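Side-chain contacts in possible prolidase (Bifidobacterium longum NCC2705, PDB 2P9B), which probably hydrolyses carbon-nitrogen bonds as a member of the amidohydrolase family: residues Glu235-Gly240 / Gly260-Glu265; Gly267-Asp272 / Ala330-Glu335; Met277-Pro282 / His334-Met339. All coordinates share one frame; numbering follows the deposited sequence.

Contact 1 (Glu235-Gly240 / Gly260-Glu265)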
loop_
_atom_site.group_PDB
_atom_site.type_symbol
_atom_site.label_atom_id
_atom_site.label_comp_id
_atom_site.label_asym_id
_atom_site.label_seq_id
_atom_site.Cartn_x
_atom_site.Cartn_y
_atom_site.Cartn_z
ATOM N N GLU A 235 20.566 -2.182 10.224
ATOM C CA GLU A 235 20.482 -3.632 10.110
ATOM C C GLU A 235 19.586 -4.077 8.955
ATOM O O GLU A 235 19.963 -4.943 8.167
ATOM C CB GLU A 235 19.966 -4.218 11.428
ATOM C CG GLU A 235 20.120 -5.720 11.562
ATOM C CD GLU A 235 21.568 -6.170 11.486
ATOM O OE1 GLU A 235 22.436 -5.499 12.085
ATOM O OE2 GLU A 235 21.834 -7.201 10.835
ATOM N N ALA A 236 18.399 -3.489 8.847
ATOM C CA ALA A 236 17.485 -3.862 7.773
ATOM C C ALA A 236 18.084 -3.569 6.402
ATOM O O ALA A 236 18.005 -4.392 5.491
ATOM C CB ALA A 236 16.169 -3.116 7.929
ATOM N N HIS A 237 18.692 -2.398 6.263
ATOM C CA HIS A 237 19.279 -1.987 4.992
ATOM C C HIS A 237 20.434 -2.871 4.545
ATOM O O HIS A 237 20.700 -2.989 3.350
ATOM C CB HIS A 237 19.714 -0.527 5.082
ATOM C CG HIS A 237 18.569 0.425 5.227
ATOM N ND1 HIS A 237 18.733 1.748 5.576
ATOM C CD2 HIS A 237 17.237 0.238 5.074
ATOM C CE1 HIS A 237 17.550 2.335 5.635
ATOM N NE2 HIS A 237 16.626 1.439 5.336
ATOM N N GLN A 238 21.114 -3.488 5.503
ATOM C CA GLN A 238 22.221 -4.382 5.176
ATOM C C GLN A 238 21.681 -5.531 4.337
ATOM O O GLN A 238 22.405 -6.124 3.537
ATOM C CB GLN A 238 22.851 -4.946 6.450
ATOM C CG GLN A 238 23.837 -4.026 7.130
ATOM C CD GLN A 238 24.437 -4.670 8.360
ATOM O OE1 GLN A 238 24.797 -5.851 8.339
ATOM N NE2 GLN A 238 24.557 -3.900 9.438
ATOM N N TYR A 239 20.401 -5.838 4.531
ATOM C CA TYR A 239 19.747 -6.916 3.807
ATOM C C TYR A 239 18.815 -6.403 2.722
ATOM O O TYR A 239 18.024 -7.162 2.163
ATOM C CB TYR A 239 18.989 -7.805 4.796
ATOM C CG TYR A 239 19.927 -8.581 5.689
ATOM C CD1 TYR A 239 20.449 -9.805 5.278
ATOM C CD2 TYR A 239 20.338 -8.066 6.919
ATOM C CE1 TYR A 239 21.358 -10.500 6.066
ATOM C CE2 TYR A 239 21.254 -8.753 7.719
ATOM C CZ TYR A 239 21.759 -9.971 7.280
ATOM O OH TYR A 239 22.673 -10.661 8.037
ATOM N N GLY A 240 18.926 -5.111 2.422
ATOM C CA GLY A 240 18.105 -4.516 1.383
ATOM C C GLY A 240 16.621 -4.479 1.694
ATOM O O GLY A 240 15.790 -4.453 0.787
ATOM N N GLY A 260 16.839 7.189 9.173
ATOM C CA GLY A 260 16.975 6.582 7.860
ATOM C C GLY A 260 15.787 5.739 7.417
ATOM O O GLY A 260 15.918 4.894 6.533
ATOM N N VAL A 261 14.632 5.970 8.032
ATOM C CA VAL A 261 13.411 5.242 7.693
ATOM C C VAL A 261 13.030 5.544 6.250
ATOM O O VAL A 261 13.044 6.699 5.819
ATOM C CB VAL A 261 12.246 5.645 8.639
ATOM C CG1 VAL A 261 10.928 5.067 8.150
ATOM C CG2 VAL A 261 12.531 5.150 10.036
ATOM N N ASP A 262 12.679 4.501 5.507
ATOM C CA ASP A 262 12.317 4.643 4.100
ATOM C C ASP A 262 10.923 5.191 3.820
ATOM O O ASP A 262 10.723 5.898 2.832
ATOM C CB ASP A 262 12.516 3.299 3.429
ATOM C CG ASP A 262 13.908 2.773 3.663
ATOM O OD1 ASP A 262 14.849 3.314 3.044
ATOM O OD2 ASP A 262 14.065 1.848 4.485
ATOM N N THR A 263 9.961 4.860 4.674
ATOM C CA THR A 263 8.606 5.360 4.485
ATOM C C THR A 263 8.009 5.838 5.796
ATOM O O THR A 263 8.193 5.214 6.842
ATOM C CB THR A 263 7.660 4.279 3.903
ATOM O OG1 THR A 263 7.541 3.195 4.828
ATOM C CG2 THR A 263 8.184 3.767 2.580
ATOM N N ILE A 264 7.307 6.961 5.731
ATOM C CA ILE A 264 6.647 7.506 6.906
ATOM C C ILE A 264 5.159 7.234 6.709
ATOM O O ILE A 264 4.598 7.611 5.679
ATOM C CB ILE A 264 6.847 9.032 7.012
ATOM C CG1 ILE A 264 8.336 9.363 7.174
ATOM C CG2 ILE A 264 6.018 9.587 8.174
ATOM C CD1 ILE A 264 8.966 8.846 8.457
ATOM N N GLU A 265 4.534 6.563 7.676
ATOM C CA GLU A 265 3.105 6.272 7.600
ATOM C C GLU A 265 2.339 7.270 8.455
ATOM O O GLU A 265 2.723 7.545 9.591
ATOM C CB GLU A 265 2.785 4.855 8.086
ATOM C CG GLU A 265 3.024 3.773 7.047
ATOM C CD GLU A 265 4.480 3.618 6.708
ATOM O OE1 GLU A 265 5.281 3.449 7.652
ATOM O OE2 GLU A 265 4.823 3.656 5.508
#
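His237 and Asp262 meet through a histidine-carboxylate hydrogen bond. His237 NE2 donates to Asp262 OD2 at 2.7 Å, with an N-H...O angle of 154°. The carboxylate oxygen uses its syn lone pair. The two side chains come from opposite directions, and the ring and carboxylate planes are turned 57° apart. In His237, CG lies anti to the carbonyl carbon (chi1 -66°), which carries the ring off the last turn of helix 226-238 toward Asp262. Two backbone N-H groups also hold the carboxylate: Val243 N at OD2 and Leu285 N at OD1. Both oxygens are thus engaged, which probably fixes the acceptor for His237 in place.

The second kind of contact is at the ring edge. Gly260 O lies in the imidazole plane, 3.2 Å from His237 CE1. Gly260 has positive phi and closes helix 250-259 in a Schellman motif. A CB there would point toward His237.

The contact belongs to a parallel beta-alpha arrangement, consistent with the TIM-barrel clan of the family. A side chain from one helix end reaches the chain just ahead of strand 263-264. This is the N-terminal end of the strand, whereas TIM barrels carry their active sites at the C-terminal ends.

Contact 2 (Gly267-Asp272 / Ala330-Glu335)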
loop_
_atom_site.group_PDB
_atom_site.type_symbol
_atom_site.label_atom_id
_atom_site.label_comp_id
_atom_site.label_asym_id
_atom_site.label_seq_id
_atom_site.Cartn_x
_atom_site.Cartn_y
_atom_site.Cartn_z
ATOM N N GLY A 267 2.059 10.424 9.148
ATOM C CA GLY A 267 2.753 11.693 9.017
ATOM C C GLY A 267 2.174 12.831 9.830
ATOM O O GLY A 267 1.279 12.638 10.650
ATOM N N SER A 268 2.687 14.029 9.585
ATOM C CA SER A 268 2.251 15.214 10.312
ATOM C C SER A 268 2.471 16.437 9.445
ATOM O O SER A 268 2.904 16.323 8.302
ATOM C CB SER A 268 3.089 15.366 11.576
ATOM O OG SER A 268 4.445 15.619 11.234
ATOM N N VAL A 269 2.181 17.610 9.997
ATOM C CA VAL A 269 2.404 18.839 9.258
ATOM C C VAL A 269 3.921 18.937 9.078
ATOM O O VAL A 269 4.686 18.502 9.945
ATOM C CB VAL A 269 1.859 20.061 10.033
ATOM C CG1 VAL A 269 2.531 20.160 11.390
ATOM C CG2 VAL A 269 2.079 21.330 9.218
ATOM N N LEU A 270 4.354 19.492 7.951
ATOM C CA LEU A 270 5.775 19.594 7.659
ATOM C C LEU A 270 6.299 21.024 7.612
ATOM O O LEU A 270 5.534 21.985 7.645
ATOM C CB LEU A 270 6.071 18.928 6.316
ATOM C CG LEU A 270 5.608 17.478 6.146
ATOM C CD1 LEU A 270 5.741 17.062 4.689
ATOM C CD2 LEU A 270 6.423 16.576 7.056
ATOM N N ASP A 271 7.623 21.132 7.557
ATOM C CA ASP A 271 8.317 22.408 7.439
ATOM C C ASP A 271 9.431 22.133 6.432
ATOM O O ASP A 271 9.597 20.996 5.993
ATOM C CB ASP A 271 8.891 22.877 8.788
ATOM C CG ASP A 271 9.773 21.839 9.453
ATOM O OD1 ASP A 271 10.642 21.258 8.778
ATOM O OD2 ASP A 271 9.601 21.616 10.668
ATOM N N ASP A 272 10.190 23.157 6.059
ATOM C CA ASP A 272 11.254 22.990 5.074
ATOM C C ASP A 272 12.355 22.004 5.461
ATOM O O ASP A 272 12.933 21.340 4.599
ATOM C CB ASP A 272 11.861 24.356 4.741
ATOM C CG ASP A 272 10.865 25.274 4.055
ATOM O OD1 ASP A 272 9.731 24.820 3.791
ATOM O OD2 ASP A 272 11.215 26.440 3.774
ATOM N N ALA A 330 0.199 15.977 3.841
ATOM C CA ALA A 330 0.107 15.332 2.538
ATOM C C ALA A 330 0.032 16.393 1.448
ATOM O O ALA A 330 0.622 16.249 0.383
ATOM C CB ALA A 330 -1.128 14.429 2.482
ATOM N N ARG A 331 -0.702 17.464 1.722
ATOM C CA ARG A 331 -0.843 18.544 0.755
ATOM C C ARG A 331 0.508 19.214 0.555
ATOM O O ARG A 331 0.908 19.510 -0.573
ATOM C CB ARG A 331 -1.854 19.576 1.259
ATOM C CG ARG A 331 -2.207 20.642 0.237
ATOM C CD ARG A 331 -2.755 21.886 0.922
ATOM N NE ARG A 331 -1.720 22.572 1.694
ATOM C CZ ARG A 331 -0.656 23.159 1.154
ATOM N NH1 ARG A 331 -0.485 23.147 -0.163
ATOM N NH2 ARG A 331 0.240 23.753 1.927
ATOM N N GLN A 332 1.212 19.451 1.655
ATOM C CA GLN A 332 2.519 20.087 1.584
ATOM C C GLN A 332 3.478 19.204 0.802
ATOM O O GLN A 332 4.186 19.673 -0.084
ATOM C CB GLN A 332 3.066 20.321 2.990
ATOM C CG GLN A 332 2.214 21.263 3.814
ATOM C CD GLN A 332 2.676 21.348 5.244
ATOM O OE1 GLN A 332 2.923 20.329 5.884
ATOM N NE2 GLN A 332 2.782 22.568 5.765
ATOM N N ALA A 333 3.493 17.918 1.134
ATOM C CA ALA A 333 4.367 16.971 0.455
ATOM C C ALA A 333 4.079 16.963 -1.048
ATOM O O ALA A 333 4.999 16.937 -1.867
ATOM C CB ALA A 333 4.178 15.569 1.044
ATOM N N HIS A 334 2.800 16.982 -1.408
ATOM C CA HIS A 334 2.409 16.984 -2.816
ATOM C C HIS A 334 2.919 18.266 -3.471
ATOM O O HIS A 334 3.462 18.242 -4.573
ATOM C CB HIS A 334 0.884 16.905 -2.944
ATOM C CG HIS A 334 0.397 16.843 -4.360
ATOM N ND1 HIS A 334 0.727 15.816 -5.216
ATOM C CD2 HIS A 334 -0.401 17.679 -5.067
ATOM C CE1 HIS A 334 0.153 16.019 -6.388
ATOM N NE2 HIS A 334 -0.537 17.143 -6.324
ATOM N N GLU A 335 2.741 19.380 -2.770
ATOM C CA GLU A 335 3.177 20.687 -3.253
ATOM C C GLU A 335 4.692 20.711 -3.479
ATOM O O GLU A 335 5.182 21.330 -4.432
ATOM C CB GLU A 335 2.771 21.754 -2.233
ATOM C CG GLU A 335 3.125 23.184 -2.597
ATOM C CD GLU A 335 2.496 24.187 -1.643
ATOM O OE1 GLU A 335 2.703 24.063 -0.416
ATOM O OE2 GLU A 335 1.787 25.099 -2.121
#
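Gln332 grips the backbone of Leu270 with its terminal amide. Leu270 N donates to Gln332 OE1 at 2.6 Å, and the bond is nearly straight, with an N-H...O angle of 164°. The donor is tilted 15° from the amide carbonyl plane. The same oxygen lies 3.5 Å from Leu270 CB. Val269 lies against the end of this amide, its CG2 3.6 Å from Gln332 OE1 and 3.7 Å from Gln332 NE2. Beside this bond, Leu270 CD1 makes a looser apolar contact with Ala333 CB, at 4.2 Å.

The shape of Gln332 explains the reach. Its CG is anti to the carbonyl carbon, and the chain beyond is extended (chi2 173°). The amide is therefore held well out from the helix axis, over the loop. The N-H of Leu270, in a loop with no regular helix or strand, is thus met by a side chain.

The loop is shaped from within as well. Ser268 OG donates to Val269 O at 3.2 Å, from above the carbonyl plane. Asp271 is the N-cap of the next helix, its OD1 accepting from Leu274 N. On the helix side, Arg331 and Glu335, one turn apart, form a long, weak salt bridge.

Further out, Gly267 is tied by a backbone bond to Ala247, in strand 243-247. Ser268 and Val269 rest on Pro250, at the start of helix 250-259. Ala333 touches Leu338 and Ile340 on its own chain past the helix. The contact thus ties the loop between strand 263-264 and helix 272-279 to the last turns of the long helix 313-335.

Contact 3 (Met277-Pro282 / His334-Met339)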
loop_
_atom_site.group_PDB
_atom_site.type_symbol
_atom_site.label_atom_id
_atom_site.label_comp_id
_atom_site.label_asym_id
_atom_site.label_seq_id
_atom_site.Cartn_x
_atom_site.Cartn_y
_atom_site.Cartn_z
HETATM N N MSE A 277 14.551 16.482 4.315
HETATM C CA MSE A 277 14.935 15.161 4.822
HETATM C C MSE A 277 14.253 14.033 4.035
HETATM O O MSE A 277 14.791 12.930 3.933
HETATM C CB MSE A 277 14.617 15.051 6.319
HETATM C CG MSE A 277 15.283 16.132 7.173
HETATM SE SE MSE A 277 15.078 15.851 9.100
HETATM C CE MSE A 277 16.210 14.273 9.186
ATOM N N PHE A 278 13.079 14.314 3.471
ATOM C CA PHE A 278 12.361 13.336 2.648
ATOM C C PHE A 278 13.088 13.239 1.300
ATOM O O PHE A 278 13.429 12.151 0.832
ATOM C CB PHE A 278 10.917 13.796 2.387
ATOM C CG PHE A 278 9.918 13.318 3.408
ATOM C CD1 PHE A 278 9.463 12.003 3.391
ATOM C CD2 PHE A 278 9.414 14.187 4.370
ATOM C CE1 PHE A 278 8.514 11.558 4.316
ATOM C CE2 PHE A 278 8.464 13.757 5.301
ATOM C CZ PHE A 278 8.014 12.437 5.271
ATOM N N ARG A 279 13.330 14.397 0.694
ATOM C CA ARG A 279 13.995 14.480 -0.611
ATOM C C ARG A 279 15.353 13.812 -0.685
ATOM O O ARG A 279 15.643 13.082 -1.634
ATOM C CB ARG A 279 14.161 15.942 -1.035
ATOM C CG ARG A 279 12.946 16.546 -1.691
ATOM C CD ARG A 279 13.210 17.992 -2.064
ATOM N NE ARG A 279 12.006 18.654 -2.553
ATOM C CZ ARG A 279 11.718 19.928 -2.321
ATOM N NH1 ARG A 279 12.551 20.678 -1.607
ATOM N NH2 ARG A 279 10.603 20.455 -2.801
ATOM N N HIS A 280 16.194 14.085 0.304
ATOM C CA HIS A 280 17.532 13.516 0.353
ATOM C C HIS A 280 17.807 12.990 1.750
ATOM O O HIS A 280 18.041 13.758 2.681
ATOM C CB HIS A 280 18.575 14.576 -0.018
ATOM C CG HIS A 280 18.392 15.143 -1.392
ATOM N ND1 HIS A 280 18.514 14.383 -2.535
ATOM C CD2 HIS A 280 18.084 16.396 -1.806
ATOM C CE1 HIS A 280 18.288 15.141 -3.594
ATOM N NE2 HIS A 280 18.024 16.368 -3.179
ATOM N N ASN A 281 17.765 11.671 1.887
ATOM C CA ASN A 281 18.004 11.017 3.163
ATOM C C ASN A 281 19.184 10.074 2.964
ATOM O O ASN A 281 19.020 8.956 2.483
ATOM C CB ASN A 281 16.769 10.221 3.577
ATOM C CG ASN A 281 16.836 9.757 5.009
ATOM O OD1 ASN A 281 17.919 9.559 5.560
ATOM N ND2 ASN A 281 15.678 9.569 5.620
ATOM N N PRO A 282 20.392 10.515 3.345
ATOM C CA PRO A 282 21.607 9.708 3.196
ATOM C C PRO A 282 21.591 8.381 3.949
ATOM O O PRO A 282 22.388 7.487 3.656
ATOM C CB PRO A 282 22.702 10.650 3.692
ATOM C CG PRO A 282 22.004 11.426 4.760
ATOM C CD PRO A 282 20.675 11.749 4.098
ATOM N N HIS A 334 2.800 16.982 -1.408
ATOM C CA HIS A 334 2.409 16.984 -2.816
ATOM C C HIS A 334 2.919 18.266 -3.471
ATOM O O HIS A 334 3.462 18.242 -4.573
ATOM C CB HIS A 334 0.884 16.905 -2.944
ATOM C CG HIS A 334 0.397 16.843 -4.360
ATOM N ND1 HIS A 334 0.727 15.816 -5.216
ATOM C CD2 HIS A 334 -0.401 17.679 -5.067
ATOM C CE1 HIS A 334 0.153 16.019 -6.388
ATOM N NE2 HIS A 334 -0.537 17.143 -6.324
ATOM N N GLU A 335 2.741 19.380 -2.770
ATOM C CA GLU A 335 3.177 20.687 -3.253
ATOM C C GLU A 335 4.692 20.711 -3.479
ATOM O O GLU A 335 5.182 21.330 -4.432
ATOM C CB GLU A 335 2.771 21.754 -2.233
ATOM C CG GLU A 335 3.125 23.184 -2.597
ATOM C CD GLU A 335 2.496 24.187 -1.643
ATOM O OE1 GLU A 335 2.703 24.063 -0.416
ATOM O OE2 GLU A 335 1.787 25.099 -2.121
ATOM N N ALA A 336 5.426 20.021 -2.614
ATOM C CA ALA A 336 6.884 19.969 -2.709
ATOM C C ALA A 336 7.392 18.885 -3.661
ATOM O O ALA A 336 8.600 18.734 -3.848
ATOM C CB ALA A 336 7.484 19.771 -1.322
ATOM N N GLY A 337 6.473 18.123 -4.247
ATOM C CA GLY A 337 6.856 17.080 -5.180
ATOM C C GLY A 337 7.562 15.875 -4.578
ATOM O O GLY A 337 8.402 15.257 -5.231
ATOM N N LEU A 338 7.224 15.529 -3.341
ATOM C CA LEU A 338 7.844 14.383 -2.689
ATOM C C LEU A 338 7.225 13.075 -3.180
ATOM O O LEU A 338 6.214 13.073 -3.883
ATOM C CB LEU A 338 7.672 14.472 -1.171
ATOM C CG LEU A 338 8.262 15.686 -0.445
ATOM C CD1 LEU A 338 7.920 15.586 1.029
ATOM C CD2 LEU A 338 9.775 15.741 -0.646
HETATM N N MSE A 339 7.859 11.966 -2.815
HETATM C CA MSE A 339 7.367 10.644 -3.175
HETATM C C MSE A 339 6.230 10.326 -2.209
HETATM O O MSE A 339 6.450 10.211 -1.007
HETATM C CB MSE A 339 8.491 9.614 -3.038
HETATM C CG MSE A 339 9.549 9.684 -4.156
HETATM SE SE MSE A 339 8.970 9.269 -5.893
HETATM C CE MSE A 339 8.988 7.377 -5.730
#
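Arg279 and Leu338 are brought together by matching first torsions, each with CG anti to its carbonyl carbon (chi1 -83° in Arg279, -60° in Leu338). From CG to NE the arginine is extended, so its guanidinium passes Leu338 and arrives at Ala336. There Arg279 NH2 donates to Ala336 O at 2.8 Å. The N-H...O angle is 163°. The donor lies in the carbonyl plane, on a lone pair, and the oxygen sits at the guanidinium edge, near its plane. Arg279 NH2 is also 3.5 Å from Ala336 CB.

Leu338 fills the space between the arginine stem and the phenylalanine. Its two methyls divide the work. Leu338 CD2 presses on Arg279 CG at 3.4 Å, while Leu338 CD1 meets Phe278 CB at 3.7 Å. Both side chains cross the leucine at about a right angle. Ile275, a turn earlier on helix 272-279, also touches Leu338 and Ala336. With an alanine in place of Leu338 both methyls go, which is likely to open a gap beside Phe278 and leave the arginine stem freer to swing away from Ala336 O.

Two helix ends meet here. Arg279 is the last residue of helix 272-279. Gly337, with positive phi, ends helix 313-335 in a Schellman motif, in which Gly337 N bonds to His334 O. Phe278 continues inward to Leu257 and Ser289.

Ala336 O lies at the helix end, where the last carbonyls lose the regular donors of a further turn. A cationic side chain supplies a donor here. Its positive charge would also suit the partly negative C-terminal end of helix 313-335, so the contact probably combines a hydrogen bond with a favourable charge-dipole effect, backed by apolar packing.

Overall arrangement
Contacts 2 and 3 form one neighbourhood, with centres about 9 Å apart. They share His334 and Glu335, and a probable hydrogen bond joins Ala333 O to Leu338 N at 3.0 Å. Phe278 is the common hub: its CE2 is 3.9 Å from Leu270 CD2 of contact 2, and its CE1 is 3.6 Å from Ile264 CG1 of contact 1. The centre of contact 1 is farther off, about 16 Å from that of contact 3 and 21 Å from that of contact 2. Strand 263-264 leads through the loop of contact 2 into helix 272-279, and contacts 2 and 3 both meet the end of helix 313-335. None includes His77, His79 or Asp345, which may form an empty metal site, as in related amidohydrolases.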